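PDB 6N2B: tapirin from Caldicellulosiruptor kristjanssonii, which probably attaches cells to cellulose, through a C-terminal domain that is built on a beta-helix and carries a bound calcium ion. Local coordinates for residues A[220-225]-A[239-244]; A[261-266]-A[286-291]; A[216-221]-A[525-530]; A[234-239]-A[255-260]; A[208-213]-A[227-232]. All blocks are in the same frame, centred on the assembly; numbering follows the deposited sequence.

Contact 1 of 5, residues A[220-225]-A[239-244]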
# COMPACT_ATOMS: atom_id res chain seq x y z
N LYS A 220 -2.43 10.25 -9.31
CA LYS A 220 -1.13 10.85 -9.01
C LYS A 220 -0.93 11.00 -7.51
O LYS A 220 -1.10 12.09 -6.94
CB LYS A 220 -0.98 12.20 -9.72
CG LYS A 220 0.01 12.18 -10.85
CD LYS A 220 1.45 12.32 -10.32
CE LYS A 220 2.49 12.38 -11.44
NZ LYS A 220 3.09 11.05 -11.79
N PHE A 221 -0.60 9.91 -6.84
CA PHE A 221 -0.40 9.93 -5.40
C PHE A 221 0.84 9.11 -5.13
O PHE A 221 0.91 7.93 -5.48
CB PHE A 221 -1.61 9.35 -4.66
CG PHE A 221 -1.55 9.50 -3.15
CD1 PHE A 221 -0.97 8.52 -2.35
CD2 PHE A 221 -2.13 10.60 -2.52
CE1 PHE A 221 -0.95 8.65 -0.96
CE2 PHE A 221 -2.10 10.72 -1.13
CZ PHE A 221 -1.51 9.74 -0.35
N THR A 222 1.84 9.75 -4.54
CA THR A 222 3.07 9.08 -4.16
C THR A 222 3.16 9.10 -2.65
O THR A 222 3.01 10.16 -2.03
CB THR A 222 4.29 9.76 -4.76
OG1 THR A 222 4.24 9.70 -6.20
CG2 THR A 222 5.54 9.08 -4.26
N VAL A 223 3.39 7.94 -2.05
CA VAL A 223 3.81 7.87 -0.66
C VAL A 223 5.26 7.39 -0.64
O VAL A 223 5.62 6.40 -1.30
CB VAL A 223 2.87 6.99 0.18
CG1 VAL A 223 2.57 5.70 -0.52
CG2 VAL A 223 3.51 6.75 1.53
N ARG A 224 6.10 8.12 0.08
CA ARG A 224 7.54 7.91 0.12
C ARG A 224 7.93 7.67 1.57
O ARG A 224 7.94 8.60 2.39
CB ARG A 224 8.27 9.11 -0.49
CG ARG A 224 9.77 9.11 -0.32
CD ARG A 224 10.39 10.42 -0.84
NE ARG A 224 10.05 10.66 -2.24
CZ ARG A 224 10.84 10.32 -3.26
NH1 ARG A 224 12.00 9.74 -3.00
NH2 ARG A 224 10.47 10.56 -4.51
N GLY A 225 8.23 6.40 1.90
CA GLY A 225 8.57 6.02 3.25
C GLY A 225 7.34 5.63 4.02
O GLY A 225 6.20 5.69 3.54
N GLU A 239 -1.49 6.17 -11.61
CA GLU A 239 -0.29 6.90 -11.19
C GLU A 239 -0.08 6.83 -9.69
O GLU A 239 0.29 7.82 -9.04
CB GLU A 239 -0.34 8.36 -11.64
CG GLU A 239 -0.28 8.58 -13.14
CD GLU A 239 1.03 8.14 -13.76
OE1 GLU A 239 2.07 8.15 -13.06
OE2 GLU A 239 1.01 7.81 -14.97
N PHE A 240 -0.32 5.66 -9.11
CA PHE A 240 -0.09 5.46 -7.69
C PHE A 240 1.32 4.92 -7.47
O PHE A 240 1.70 3.93 -8.10
CB PHE A 240 -1.13 4.52 -7.09
CG PHE A 240 -0.87 4.20 -5.65
CD1 PHE A 240 -1.30 5.05 -4.65
CD2 PHE A 240 -0.18 3.06 -5.30
CE1 PHE A 240 -1.05 4.76 -3.32
CE2 PHE A 240 0.07 2.76 -3.98
CZ PHE A 240 -0.36 3.61 -2.99
N LYS A 241 2.09 5.56 -6.59
CA LYS A 241 3.47 5.16 -6.36
C LYS A 241 3.76 5.07 -4.87
O LYS A 241 3.45 5.98 -4.10
CB LYS A 241 4.45 6.12 -7.02
CG LYS A 241 4.53 5.93 -8.51
CD LYS A 241 5.10 7.16 -9.18
CE LYS A 241 5.82 6.82 -10.47
NZ LYS A 241 4.90 6.16 -11.44
N ALA A 242 4.38 3.97 -4.47
CA ALA A 242 4.90 3.78 -3.13
C ALA A 242 6.41 3.60 -3.25
O ALA A 242 6.89 2.58 -3.75
CB ALA A 242 4.24 2.58 -2.46
N ILE A 243 7.18 4.60 -2.82
CA ILE A 243 8.64 4.55 -2.95
C ILE A 243 9.24 4.38 -1.56
O ILE A 243 9.11 5.26 -0.71
CB ILE A 243 9.19 5.81 -3.62
CG1 ILE A 243 8.53 6.04 -4.97
CG2 ILE A 243 10.69 5.70 -3.79
CD1 ILE A 243 8.89 7.38 -5.58
N GLY A 244 9.93 3.26 -1.35
CA GLY A 244 10.49 2.99 -0.03
C GLY A 244 9.49 2.73 1.08
O GLY A 244 9.81 2.98 2.24
O HOH W 1 2.36 9.27 -8.42

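Contact 2 of 5, residues A[261-266]-A[286-291]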
# COMPACT_ATOMS: atom_id res chain seq x y z
N GLY A 261 1.21 3.40 -14.92
CA GLY A 261 2.16 4.26 -14.24
C GLY A 261 2.27 4.02 -12.75
O GLY A 261 2.82 4.86 -12.04
N ASN A 262 1.75 2.90 -12.27
CA ASN A 262 1.90 2.55 -10.87
C ASN A 262 3.22 1.87 -10.62
O ASN A 262 3.66 1.03 -11.41
CB ASN A 262 0.76 1.65 -10.43
CG ASN A 262 -0.55 2.21 -10.80
OD1 ASN A 262 -0.94 3.28 -10.32
ND2 ASN A 262 -1.25 1.52 -11.69
N SER A 263 3.85 2.22 -9.52
CA SER A 263 5.15 1.67 -9.16
C SER A 263 5.12 1.50 -7.64
O SER A 263 5.00 2.49 -6.91
CB SER A 263 6.27 2.60 -9.65
OG SER A 263 7.49 2.43 -8.96
N ILE A 264 5.18 0.26 -7.16
CA ILE A 264 5.07 -0.02 -5.73
C ILE A 264 6.33 -0.73 -5.24
O ILE A 264 6.73 -1.77 -5.79
CB ILE A 264 3.81 -0.85 -5.42
CG1 ILE A 264 2.57 0.01 -5.61
CG2 ILE A 264 3.82 -1.33 -4.01
CD1 ILE A 264 1.31 -0.81 -5.81
N GLU A 265 6.96 -0.18 -4.19
CA GLU A 265 8.12 -0.78 -3.54
C GLU A 265 7.79 -1.11 -2.10
O GLU A 265 7.50 -0.21 -1.32
CB GLU A 265 9.33 0.15 -3.58
CG GLU A 265 9.98 0.24 -4.92
CD GLU A 265 10.80 1.49 -5.05
OE1 GLU A 265 11.40 1.94 -4.04
OE2 GLU A 265 10.84 2.04 -6.18
N ILE A 266 7.86 -2.39 -1.75
CA ILE A 266 7.60 -2.84 -0.40
C ILE A 266 8.86 -3.46 0.16
O ILE A 266 9.35 -4.47 -0.35
CB ILE A 266 6.43 -3.83 -0.35
CG1 ILE A 266 5.19 -3.22 -1.01
CG2 ILE A 266 6.15 -4.18 1.10
CD1 ILE A 266 4.51 -2.14 -0.15
N PRO A 286 3.60 1.29 -18.07
CA PRO A 286 3.43 0.03 -17.34
C PRO A 286 3.59 0.19 -15.82
O PRO A 286 4.16 1.16 -15.32
CB PRO A 286 4.54 -0.86 -17.91
CG PRO A 286 5.60 0.10 -18.35
CD PRO A 286 4.89 1.35 -18.78
N ASN A 287 3.05 -0.79 -15.10
CA ASN A 287 3.22 -0.90 -13.66
C ASN A 287 4.56 -1.52 -13.33
O ASN A 287 5.17 -2.22 -14.15
CB ASN A 287 2.12 -1.77 -13.03
CG ASN A 287 0.71 -1.28 -13.34
OD1 ASN A 287 0.44 -0.08 -13.44
ND2 ASN A 287 -0.20 -2.23 -13.49
N THR A 288 5.04 -1.26 -12.12
CA THR A 288 6.11 -2.05 -11.54
C THR A 288 5.77 -2.34 -10.08
O THR A 288 5.19 -1.50 -9.40
CB THR A 288 7.50 -1.36 -11.62
OG1 THR A 288 7.46 -0.09 -10.97
CG2 THR A 288 7.92 -1.16 -13.05
N LEU A 289 6.12 -3.54 -9.63
CA LEU A 289 6.05 -3.92 -8.22
C LEU A 289 7.37 -4.57 -7.83
O LEU A 289 7.81 -5.51 -8.49
CB LEU A 289 4.89 -4.88 -7.96
CG LEU A 289 4.96 -5.62 -6.62
CD1 LEU A 289 4.66 -4.69 -5.45
CD2 LEU A 289 4.00 -6.80 -6.62
N ASN A 290 8.02 -4.05 -6.80
CA ASN A 290 9.20 -4.68 -6.19
C ASN A 290 8.88 -4.87 -4.72
O ASN A 290 8.82 -3.89 -3.96
CB ASN A 290 10.47 -3.84 -6.33
CG ASN A 290 10.91 -3.68 -7.75
OD1 ASN A 290 10.32 -2.90 -8.51
ND2 ASN A 290 11.97 -4.39 -8.12
N ALA A 291 8.67 -6.11 -4.31
CA ALA A 291 8.25 -6.36 -2.95
C ALA A 291 9.12 -7.45 -2.36
O ALA A 291 9.55 -8.37 -3.06
CB ALA A 291 6.77 -6.76 -2.87
O HOH W 2 6.19 2.19 -13.32
O HOH W 3 8.27 -0.66 -7.95

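Contact 3 of 5, residues A[216-221]-A[525-530]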
# COMPACT_ATOMS: atom_id res chain seq x y z
N LEU A 216 -8.98 5.41 -0.67
CA LEU A 216 -9.08 5.62 -2.11
C LEU A 216 -8.35 6.90 -2.46
O LEU A 216 -8.95 7.99 -2.47
CB LEU A 216 -10.54 5.68 -2.55
CG LEU A 216 -11.37 4.52 -1.98
CD1 LEU A 216 -12.82 4.92 -1.66
CD2 LEU A 216 -11.31 3.35 -2.89
N PRO A 217 -7.06 6.80 -2.78
CA PRO A 217 -6.28 8.00 -3.10
C PRO A 217 -6.65 8.55 -4.47
O PRO A 217 -7.28 7.89 -5.30
CB PRO A 217 -4.83 7.50 -3.09
CG PRO A 217 -4.92 6.09 -3.47
CD PRO A 217 -6.23 5.58 -2.87
N ASN A 218 -6.25 9.79 -4.67
CA ASN A 218 -6.44 10.47 -5.93
C ASN A 218 -5.46 9.94 -6.98
O ASN A 218 -4.41 9.37 -6.66
CB ASN A 218 -6.22 11.97 -5.75
CG ASN A 218 -4.90 12.26 -5.07
OD1 ASN A 218 -4.75 12.03 -3.88
ND2 ASN A 218 -3.91 12.72 -5.83
N TYR A 219 -5.81 10.18 -8.23
CA TYR A 219 -4.86 10.05 -9.33
C TYR A 219 -3.59 10.86 -9.06
O TYR A 219 -3.66 12.03 -8.66
CB TYR A 219 -5.53 10.54 -10.61
CG TYR A 219 -4.68 10.48 -11.84
CD1 TYR A 219 -4.45 9.27 -12.48
CD2 TYR A 219 -4.14 11.64 -12.39
CE1 TYR A 219 -3.70 9.21 -13.62
CE2 TYR A 219 -3.38 11.60 -13.53
CZ TYR A 219 -3.16 10.38 -14.15
OH TYR A 219 -2.39 10.31 -15.30
N LYS A 220 -2.43 10.25 -9.31
CA LYS A 220 -1.13 10.85 -9.01
C LYS A 220 -0.93 11.00 -7.51
O LYS A 220 -1.10 12.09 -6.94
CB LYS A 220 -0.98 12.20 -9.72
CG LYS A 220 0.01 12.18 -10.85
CD LYS A 220 1.45 12.32 -10.32
CE LYS A 220 2.49 12.38 -11.44
NZ LYS A 220 3.09 11.05 -11.79
N PHE A 221 -0.60 9.91 -6.84
CA PHE A 221 -0.40 9.93 -5.40
C PHE A 221 0.84 9.11 -5.13
O PHE A 221 0.91 7.93 -5.48
CB PHE A 221 -1.61 9.35 -4.66
CG PHE A 221 -1.55 9.50 -3.15
CD1 PHE A 221 -0.97 8.52 -2.35
CD2 PHE A 221 -2.13 10.60 -2.52
CE1 PHE A 221 -0.95 8.65 -0.96
CE2 PHE A 221 -2.10 10.72 -1.13
CZ PHE A 221 -1.51 9.74 -0.35
N ALA A 525 -3.53 18.73 -9.53
CA ALA A 525 -2.22 18.53 -8.92
C ALA A 525 -2.14 17.13 -8.31
O ALA A 525 -3.16 16.54 -7.95
CB ALA A 525 -1.91 19.59 -7.85
N GLY A 526 -0.92 16.61 -8.21
CA GLY A 526 -0.68 15.38 -7.50
C GLY A 526 -0.22 15.60 -6.07
O GLY A 526 0.19 16.69 -5.68
N ILE A 527 -0.30 14.54 -5.27
CA ILE A 527 0.17 14.55 -3.89
C ILE A 527 1.49 13.79 -3.84
O ILE A 527 1.61 12.70 -4.40
CB ILE A 527 -0.85 13.90 -2.94
CG1 ILE A 527 -2.25 14.42 -3.23
CG2 ILE A 527 -0.43 14.10 -1.50
CD1 ILE A 527 -2.56 15.71 -2.59
N GLU A 528 2.47 14.36 -3.15
CA GLU A 528 3.69 13.66 -2.79
C GLU A 528 3.69 13.65 -1.27
O GLU A 528 4.04 14.67 -0.66
CB GLU A 528 4.91 14.35 -3.38
CG GLU A 528 6.26 14.02 -2.72
CD GLU A 528 7.02 12.95 -3.48
OE1 GLU A 528 6.76 12.78 -4.70
OE2 GLU A 528 7.87 12.27 -2.84
N LEU A 529 3.27 12.54 -0.66
CA LEU A 529 3.23 12.41 0.80
C LEU A 529 4.53 11.76 1.27
O LEU A 529 4.75 10.56 1.05
CB LEU A 529 2.03 11.59 1.24
CG LEU A 529 2.03 11.13 2.70
CD1 LEU A 529 1.97 12.32 3.61
CD2 LEU A 529 0.87 10.22 3.00
N ILE A 530 5.38 12.53 1.93
CA ILE A 530 6.67 12.03 2.42
C ILE A 530 6.51 11.71 3.90
O ILE A 530 6.35 12.62 4.71
CB ILE A 530 7.79 13.05 2.18
CG1 ILE A 530 7.80 13.54 0.74
CG2 ILE A 530 9.14 12.46 2.56
CD1 ILE A 530 9.06 14.30 0.38
O HOH W 4 -4.17 14.42 -9.68

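Contact 4 of 5, residues A[234-239]-A[255-260]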
# COMPACT_ATOMS: atom_id res chain seq x y z
N ILE A 234 -8.59 -0.95 -0.51
CA ILE A 234 -7.69 0.02 -1.15
C ILE A 234 -7.95 -0.03 -2.64
O ILE A 234 -7.93 -1.12 -3.24
CB ILE A 234 -6.21 -0.25 -0.85
CG1 ILE A 234 -5.90 -0.02 0.63
CG2 ILE A 234 -5.32 0.63 -1.73
CD1 ILE A 234 -4.50 -0.45 1.04
N GLN A 235 -8.21 1.12 -3.24
CA GLN A 235 -8.43 1.22 -4.67
C GLN A 235 -7.76 2.49 -5.17
O GLN A 235 -8.13 3.60 -4.76
CB GLN A 235 -9.92 1.22 -5.00
CG GLN A 235 -10.23 1.65 -6.42
CD GLN A 235 -11.72 1.56 -6.75
OE1 GLN A 235 -12.15 0.65 -7.47
NE2 GLN A 235 -12.51 2.49 -6.22
N THR A 236 -6.79 2.32 -6.05
CA THR A 236 -6.00 3.41 -6.61
C THR A 236 -6.39 3.60 -8.07
O THR A 236 -6.51 2.63 -8.82
CB THR A 236 -4.51 3.10 -6.49
OG1 THR A 236 -4.19 1.94 -7.28
CG2 THR A 236 -4.15 2.83 -5.03
N GLN A 237 -6.57 4.86 -8.47
CA GLN A 237 -7.10 5.20 -9.79
C GLN A 237 -6.03 5.71 -10.76
O GLN A 237 -6.31 6.55 -11.62
CB GLN A 237 -8.22 6.23 -9.65
CG GLN A 237 -7.83 7.51 -8.93
CD GLN A 237 -8.98 8.53 -8.86
OE1 GLN A 237 -9.25 9.10 -7.80
NE2 GLN A 237 -9.64 8.77 -10.00
N GLY A 238 -4.82 5.20 -10.67
CA GLY A 238 -3.81 5.53 -11.65
C GLY A 238 -2.69 6.36 -11.06
O GLY A 238 -2.89 7.14 -10.12
N GLU A 239 -1.49 6.17 -11.61
CA GLU A 239 -0.29 6.90 -11.19
C GLU A 239 -0.08 6.83 -9.69
O GLU A 239 0.29 7.82 -9.04
CB GLU A 239 -0.34 8.36 -11.64
CG GLU A 239 -0.28 8.58 -13.14
CD GLU A 239 1.03 8.14 -13.76
OE1 GLU A 239 2.07 8.15 -13.06
OE2 GLU A 239 1.01 7.81 -14.97
N VAL A 255 -7.58 -5.19 -2.71
CA VAL A 255 -6.67 -4.11 -3.06
C VAL A 255 -6.67 -4.06 -4.56
O VAL A 255 -6.17 -4.97 -5.22
CB VAL A 255 -5.25 -4.32 -2.52
CG1 VAL A 255 -4.36 -3.15 -2.99
CG2 VAL A 255 -5.25 -4.40 -1.02
N ILE A 256 -7.25 -3.01 -5.12
CA ILE A 256 -7.42 -2.90 -6.57
C ILE A 256 -6.54 -1.76 -7.04
O ILE A 256 -6.79 -0.59 -6.71
CB ILE A 256 -8.88 -2.66 -6.95
CG1 ILE A 256 -9.82 -3.64 -6.21
CG2 ILE A 256 -9.03 -2.70 -8.46
CD1 ILE A 256 -9.72 -5.11 -6.64
N VAL A 257 -5.53 -2.08 -7.82
CA VAL A 257 -4.66 -1.08 -8.43
C VAL A 257 -5.08 -0.94 -9.89
O VAL A 257 -4.92 -1.87 -10.68
CB VAL A 257 -3.18 -1.47 -8.30
CG1 VAL A 257 -2.29 -0.51 -9.08
CG2 VAL A 257 -2.78 -1.53 -6.83
N ASN A 258 -5.63 0.22 -10.25
CA ASN A 258 -6.14 0.48 -11.59
C ASN A 258 -5.20 1.39 -12.37
O ASN A 258 -4.34 2.07 -11.80
CB ASN A 258 -7.53 1.12 -11.54
CG ASN A 258 -8.62 0.14 -11.11
OD1 ASN A 258 -8.56 -1.06 -11.42
ND2 ASN A 258 -9.61 0.64 -10.40
N GLY A 259 -5.39 1.39 -13.70
CA GLY A 259 -4.62 2.26 -14.59
C GLY A 259 -3.16 1.85 -14.70
O GLY A 259 -2.74 0.78 -14.26
N GLY A 260 -2.38 2.75 -15.31
CA GLY A 260 -0.96 2.55 -15.50
C GLY A 260 -0.09 3.51 -14.69
O GLY A 260 -0.56 4.32 -13.90
O HOH W 5 -3.55 2.92 -9.48

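Contact 5 of 5, residues A[208-213]-A[227-232]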
# COMPACT_ATOMS: atom_id res chain seq x y z
N ALA A 208 2.57 6.11 7.06
CA ALA A 208 2.32 7.31 6.28
C ALA A 208 0.82 7.46 6.02
O ALA A 208 0.27 8.57 6.09
CB ALA A 208 3.10 7.26 4.98
N VAL A 209 0.14 6.35 5.77
CA VAL A 209 -1.30 6.32 5.62
C VAL A 209 -1.84 5.24 6.55
O VAL A 209 -1.54 4.06 6.36
CB VAL A 209 -1.74 6.07 4.16
CG1 VAL A 209 -3.25 6.07 4.04
CG2 VAL A 209 -1.16 7.10 3.25
N TYR A 210 -2.61 5.64 7.54
CA TYR A 210 -3.35 4.70 8.38
C TYR A 210 -4.83 4.96 8.14
O TYR A 210 -5.33 6.03 8.49
CB TYR A 210 -3.00 4.86 9.85
CG TYR A 210 -3.62 3.81 10.74
CD1 TYR A 210 -4.91 3.94 11.21
CD2 TYR A 210 -2.90 2.67 11.11
CE1 TYR A 210 -5.48 2.98 12.02
CE2 TYR A 210 -3.46 1.70 11.92
CZ TYR A 210 -4.75 1.86 12.37
OH TYR A 210 -5.32 0.90 13.19
N SER A 211 -5.51 4.00 7.54
CA SER A 211 -6.93 4.14 7.24
C SER A 211 -7.71 3.07 8.01
O SER A 211 -7.55 1.87 7.74
CB SER A 211 -7.19 4.03 5.74
OG SER A 211 -6.76 5.20 5.08
N ARG A 212 -8.53 3.51 8.96
CA ARG A 212 -9.37 2.57 9.70
C ARG A 212 -10.40 1.93 8.78
O ARG A 212 -10.67 0.72 8.88
CB ARG A 212 -10.05 3.30 10.86
CG ARG A 212 -10.95 2.41 11.71
CD ARG A 212 -11.19 3.01 13.08
NE ARG A 212 -12.58 3.46 13.22
CZ ARG A 212 -13.62 2.66 13.42
NH1 ARG A 212 -13.45 1.34 13.54
NH2 ARG A 212 -14.84 3.19 13.52
N GLY A 213 -10.96 2.71 7.87
CA GLY A 213 -11.82 2.15 6.85
C GLY A 213 -11.06 1.95 5.56
O GLY A 213 -9.94 1.43 5.56
N SER A 227 4.65 3.35 6.30
CA SER A 227 3.86 2.21 5.92
C SER A 227 2.43 2.65 5.63
O SER A 227 2.04 3.78 5.92
CB SER A 227 3.88 1.13 7.01
OG SER A 227 5.21 0.73 7.27
N ILE A 228 1.68 1.73 5.05
CA ILE A 228 0.32 1.95 4.60
C ILE A 228 -0.53 0.87 5.23
O ILE A 228 -0.17 -0.31 5.19
CB ILE A 228 0.22 1.89 3.06
CG1 ILE A 228 0.95 3.07 2.43
CG2 ILE A 228 -1.20 1.81 2.60
CD1 ILE A 228 1.70 2.71 1.18
N TYR A 229 -1.65 1.27 5.83
CA TYR A 229 -2.61 0.34 6.41
C TYR A 229 -4.01 0.75 5.97
O TYR A 229 -4.33 1.94 5.94
CB TYR A 229 -2.57 0.33 7.95
CG TYR A 229 -3.75 -0.40 8.55
CD1 TYR A 229 -3.79 -1.79 8.55
CD2 TYR A 229 -4.85 0.28 9.08
CE1 TYR A 229 -4.86 -2.48 9.07
CE2 TYR A 229 -5.93 -0.40 9.59
CZ TYR A 229 -5.93 -1.79 9.59
OH TYR A 229 -6.99 -2.50 10.11
N SER A 230 -4.84 -0.24 5.68
CA SER A 230 -6.27 -0.03 5.54
C SER A 230 -7.05 -1.17 6.17
O SER A 230 -6.69 -2.34 6.01
CB SER A 230 -6.69 0.09 4.08
OG SER A 230 -7.99 -0.44 3.92
N GLY A 231 -8.12 -0.81 6.87
CA GLY A 231 -9.02 -1.81 7.43
C GLY A 231 -10.02 -2.40 6.44
O GLY A 231 -10.50 -3.50 6.67
N GLU A 232 -10.33 -1.68 5.36
CA GLU A 232 -11.22 -2.18 4.32
C GLU A 232 -10.53 -2.18 2.95
O GLU A 232 -9.41 -2.69 2.83
CB GLU A 232 -12.50 -1.35 4.25
CG GLU A 232 -13.30 -1.33 5.55
CD GLU A 232 -13.92 -2.68 5.89
OE1 GLU A 232 -14.34 -3.41 4.96
OE2 GLU A 232 -13.98 -3.00 7.10
O HOH W 6 -9.25 -0.77 10.90

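Contact 1 of 5, residues A[220-225]-A[239-244]
Phe-221 and Phe-240 lie abreast on two parallel strands, their side chains pointing the same way, and meet where CD1 of Phe-221 comes 3.9 Å from CE1 of Phe-240. Both rings extend anti to their own backbone N (chi1 -172° for Phe-221, 175° for Phe-240), which keeps them in step. On the same face Val-223 turns CG1 to within 4.0 Å of Ala-242 CB. Such residue-for-residue stacking of like side chains is characteristic of a beta-helix, in which strands 221-224 and 240-242 belong to neighbouring turns 4.7 Å apart. On the other face, Thr-222 crosses Lys-241 obliquely, with OG1 3.7 Å from Lys-241 CB, while its CG2 meets Ile-243 CD1. OG1 also shares a water with the carbonyl O of Glu-239. Shortening Thr-222 to an alanine would probably leave that water without its second anchor and open a gap beside Ile-243 CD1. The same CD1 lies over one face of the Arg-224 guanidinium, 3.7 Å from NH2; Arg-224 NE is salt-bridged to Glu-528. Lys-220 runs alongside Glu-239 and reaches Glu-239 OE1 with NZ in a salt bridge of 3.3 Å whose hydrogen bond is weak. Lys-241 NZ forms a longer ion pair with that oxygen, and Asn-285 binds OE2.

Contact 2 of 5, residues A[261-266]-A[286-291]
Asn-262 to Ile-266 and Asn-287 to Ala-291 pair in register, with strands 263-266 and 287-291 running parallel, their axes 4.6 Å apart. Four backbone bonds alternate between the strands: Thr-288 N to Asn-262 O, Ile-264 N to Thr-288 O, Asn-290 N to Ile-264 O and Ile-266 N to Asn-290 O. Where the strands begin, the Asn-262 and Asn-287 side chains lie side by side, with amide planes 37° apart. Their nearly equal first torsions (chi1 -51° and -56°, CG anti to the carbonyl carbon) bring Asn-262 ND2 to 2.9 Å from Asn-287 OD1, the donor lying above the acceptor's carbonyl plane. Stacked asparagines at a turn, one per coil, are a known feature of parallel beta-helices. Here the buried amides are well satisfied: Asn-262 OD1 receives Phe-240 N, its ND2 also reaches Asn-258 O, and Asn-287 ND2 bonds to Tyr-309 OH. Further along the inward face, Leu-289 lies across Ile-264, with Leu-289 CD1 3.8 Å from Ile-264 CG2. Beyond them the CB atoms of Ile-266 and Ala-291 meet at 3.9 Å. The opposite face is polar. Ser-263 OG stands 3.2 Å from Thr-288 OG1, and a water bonded to this threonine hydroxyl donates to Asn-290 OD1 at 3.1 Å. A second water donates to Pro-286 O and, weakly, to Asn-262 O.

Contact 3 of 5, residues A[216-221]-A[525-530]
Ile-527 brings its branched carbon up to the Phe-221 ring at a slant, with CB 3.6 Å from CD2 of Phe-221. Its CG2 lies 3.8 Å from the ring's CE2. Farther out, the ring's CZ reaches Leu-529 CD2 at 4.1 Å; these two side chains run alongside each other. Pro-217 CB covers one face of the same ring, offset toward the rim. The other branch of Ile-527 is turned toward the loop: with CG1 anti to the carbonyl carbon (chi1 -46°), it meets the amide of Asn-218, whose OD1 and ND2 are both 3.5 Å from it. Asn-218 crosses Ile-527 at about a right angle. Its CG sits between the backbone N and the carbonyl carbon (chi1 52°), a setting that folds the amide back over its own loop, where ND2 donates to Tyr-219 O at 2.9 Å from above the carbonyl plane. Tyr-219 O also accepts a bond from a water that donates to Ala-525 O as well, tying the loop to the start of the strand. Beside it, Ile-527 N donates to Lys-220 O at 3.1 Å. Gly-526 lies against Lys-220, its CA 3.9 Å from Lys-220 CB. Ile-520 and Ile-522 of the adjoining strand 520-522 also touch Asn-218. Setting a phenylalanine and the loop before it against the aliphatic side chains of a parallel strand from more than 300 residues later is consistent with beta-helix packing, by which the late strand 526-531 continues the solenoid beside strand 221-224.

Contact 4 of 5, residues A[234-239]-A[255-260]
Ile-234 to Thr-236 pair in parallel with Val-255 to Val-257, the strand axes 4.7 Å apart and 4° from aligned. These are the first two strands of an eight-stranded parallel sheet that forms one wall of the beta-helix, and 234-236 is its outermost strand at this end. Ile-256 N donates to Ile-234 O, Thr-236 N to Ile-256 O, and Asn-258 N to Thr-236 O. On the inward face Ile-234 and Val-255 point the same way, CB of Ile-234 being 4.1 Å from CG1 of Val-255; Leu-248 and Cys-250 of strand 240-250 pack onto this pair. Next along, Thr-236 holds OG1 between its backbone N and carbonyl carbon, a setting (chi1 64°) that turns the hydroxyl across to Val-257, OG1 3.6 Å from Val-257 CG1. From there it donates to a water. That water also accepts Gly-238 N at 2.9 Å and donates to Asn-258 O, filling in where the direct pairing of the backbones lapses. Asn-258 has its CB 3.3 Å from Thr-236 O. Beyond the water the two segments are joined again by a nearly straight bond, Glu-239 N to Gly-260 O at 3.1 Å, with an N-H...O angle of 161°.

Contact 5 of 5, residues A[208-213]-A[227-232]
Tyr-210 and Tyr-229 form an offset stack, their ring centroids 4.7 Å apart and their planes inclined at 29°. CD2 of Tyr-229 lies over one face of Tyr-210, 3.5 Å from CE2. Both side chains extend anti to the backbone N (chi1 -173° for Tyr-210, 168° for Tyr-229) and run abreast. This is the tight part: Tyr-229 also stacks with Phe-417, and Leu-204 and Met-421 touch Tyr-210. A serine in place of Tyr-210 has no ring to set against Tyr-229 CD2, and the Tyr-229 ring would probably be freer to tilt on that side. On the opposite face, inside the beta-helix, Val-209 meets Ile-228 more distantly, CB to CG1 at 4.4 Å. Main-chain bonds, including Tyr-229 N to Val-209 O at 2.8 Å, hold the strands in parallel register. The far end is looser and wetter. Gly-213 O receives Glu-232 N at 3.1 Å from well above its carbonyl plane, and the Glu-232 side chain is exposed. A water in the plane of the Tyr-229 ring, 3.0 Å from OH, donates to Arg-212 O; the arginine itself is salt-bridged to Asp-418. With both tyrosine rings buried and touching Phe-417, the chemistry is consistent with aromatic packing between the solenoid strands and the 417-421 region.

Overall arrangement
All five contacts join neighbouring turns of one beta-helix near its middle. Contacts 1, 2 and 3 follow one wall, sharing or adjoining strands 526-531, 221-224, 240-250, 263-266 and 287-291; contact 4 lies on a separate parallel sheet, and contact 5 on strands that meet the first wall through 240-250. Contacts 3 and 5 are the buried ones, respectively aliphatic-aromatic and tyrosine-stacked. Contact 1 and the strand part of contact 2 set an apolar inner face against a polar outer one, charged in contact 1, hydroxyl, amide and water in contact 2. Contact 4 mixes the two, with a threonine hydroxyl inside and a water at its corner. Phe-221 links contacts 1 and 3, Glu-239 contacts 1 and 4.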